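Local structure of C alpha-dehydrogenase (4YAE) at residues V33-R38 with I61-S66. The protein is a short-chain dehydrogenase/reductase that binds NADH and probably oxidises alcohols, with the cofactor serving as hydride carrier. Sequence-based numbering, arbitrary orientation.
Sequences VLADIR and IRLDVS
Parallel pairing sets A35 and D36, at the end of strand 31-36, beside I61 and R62 at the end of strand 58-62, an edge strand of this chain's Rossmann sheet. I61 straddles A35: its N donates to L34 O (2.9 Å), and its O accepts from D36 N (3.2 Å) in the carbonyl plane. L63 N continues the ladder to D36 O (2.8 Å), but from 46° above that carbonyl plane, as the chain leaves the strand. On the face packed against helix 68-82, V33 CG1 meets I61 CD1 at 3.6 Å, the two side chains slanting across each other, while L63 CD2 touches A35 CB. Beyond the strand ends, I37 and D64 lie alongside, pointing the same way; with CG1 anti to the backbone N (chi1 -171°), I37 brings CD1 to 3.8 Å from D64 CB. D64 OD1 accepts from S66 N, closing an Asx turn, and also from S66 OG, both from one face of its carboxylate. Replacing D64 with an alanine would probably leave S66 N and OG without this acceptor and free the turn to shift. D36, D64 and V65 all bind NADH, and this beta-alpha-beta unit with cofactor-binding residues at or just after the C-terminal ends of its parallel strands is characteristic of the SDR Rossmann fold.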
# COMPACT_ATOMS: atom_id res chain seq x y z
N VAL A 33 -3.64 26.38 8.43
CA VAL A 33 -5.00 25.88 8.29
C VAL A 33 -5.01 24.46 8.86
O VAL A 33 -4.37 23.56 8.32
CB VAL A 33 -5.47 25.89 6.83
CG1 VAL A 33 -6.89 25.37 6.71
CG2 VAL A 33 -5.42 27.31 6.28
N LEU A 34 -5.72 24.28 9.97
CA LEU A 34 -5.82 22.98 10.62
C LEU A 34 -7.10 22.31 10.18
O LEU A 34 -8.18 22.90 10.27
CB LEU A 34 -5.82 23.13 12.13
CG LEU A 34 -4.68 23.95 12.73
CD1 LEU A 34 -4.81 23.98 14.24
CD2 LEU A 34 -3.33 23.41 12.32
N ALA A 35 -6.98 21.08 9.70
CA ALA A 35 -8.12 20.32 9.26
C ALA A 35 -8.26 19.07 10.12
O ALA A 35 -7.27 18.39 10.40
CB ALA A 35 -7.97 19.96 7.79
N ASP A 36 -9.48 18.77 10.54
CA ASP A 36 -9.71 17.58 11.34
C ASP A 36 -11.19 17.22 11.26
O ASP A 36 -12.01 18.01 10.80
CB ASP A 36 -9.26 17.82 12.79
CG ASP A 36 -8.69 16.57 13.45
OD1 ASP A 36 -9.36 15.51 13.40
OD2 ASP A 36 -7.58 16.65 14.02
N ILE A 37 -11.52 16.00 11.68
CA ILE A 37 -12.87 15.49 11.53
C ILE A 37 -13.75 15.94 12.70
O ILE A 37 -14.97 16.03 12.56
CB ILE A 37 -12.86 13.93 11.41
CG1 ILE A 37 -14.24 13.40 11.02
CG2 ILE A 37 -12.38 13.29 12.70
CD1 ILE A 37 -14.66 13.73 9.61
N ARG A 38 -13.10 16.25 13.83
CA ARG A 38 -13.78 16.60 15.07
C ARG A 38 -13.86 18.12 15.27
O ARG A 38 -12.84 18.80 15.30
CB ARG A 38 -13.05 15.99 16.28
CG ARG A 38 -12.86 14.49 16.24
CD ARG A 38 -13.91 13.76 17.08
NE ARG A 38 -13.83 14.12 18.50
CZ ARG A 38 -13.07 13.49 19.40
NH1 ARG A 38 -12.30 12.46 19.04
NH2 ARG A 38 -13.07 13.89 20.66
N ILE A 61 -10.75 23.96 9.51
CA ILE A 61 -11.72 23.40 8.57
C ILE A 61 -12.07 21.99 9.02
O ILE A 61 -11.18 21.16 9.18
CB ILE A 61 -11.18 23.35 7.12
CG1 ILE A 61 -10.78 24.74 6.63
CG2 ILE A 61 -12.22 22.73 6.18
CD1 ILE A 61 -10.15 24.77 5.24
N ARG A 62 -13.35 21.72 9.25
CA ARG A 62 -13.79 20.35 9.53
C ARG A 62 -13.79 19.56 8.23
O ARG A 62 -14.49 19.94 7.28
CB ARG A 62 -15.17 20.35 10.17
CG ARG A 62 -15.63 19.00 10.66
CD ARG A 62 -17.05 19.15 11.21
NE ARG A 62 -17.69 17.89 11.58
CZ ARG A 62 -18.74 17.35 10.96
NH1 ARG A 62 -19.29 17.93 9.90
NH2 ARG A 62 -19.24 16.20 11.39
N LEU A 63 -13.05 18.46 8.20
CA LEU A 63 -12.77 17.76 6.95
C LEU A 63 -12.66 16.25 7.15
O LEU A 63 -12.00 15.79 8.07
CB LEU A 63 -11.46 18.29 6.35
CG LEU A 63 -10.92 17.55 5.12
CD1 LEU A 63 -11.83 17.76 3.92
CD2 LEU A 63 -9.49 18.01 4.83
N ASP A 64 -13.31 15.51 6.25
CA ASP A 64 -13.11 14.07 6.11
C ASP A 64 -12.17 13.86 4.93
O ASP A 64 -12.56 14.10 3.79
CB ASP A 64 -14.45 13.36 5.88
CG ASP A 64 -14.32 11.86 5.71
OD1 ASP A 64 -13.19 11.34 5.58
OD2 ASP A 64 -15.38 11.20 5.69
N VAL A 65 -10.94 13.42 5.18
CA VAL A 65 -9.94 13.36 4.12
C VAL A 65 -10.26 12.31 3.06
O VAL A 65 -9.63 12.30 2.01
CB VAL A 65 -8.52 13.08 4.68
CG1 VAL A 65 -8.06 14.25 5.53
CG2 VAL A 65 -8.48 11.78 5.48
N SER A 66 -11.23 11.43 3.33
CA SER A 66 -11.63 10.43 2.34
C SER A 66 -12.71 10.96 1.39
O SER A 66 -13.09 10.27 0.44
CB SER A 66 -12.14 9.16 3.03
OG SER A 66 -13.39 9.36 3.65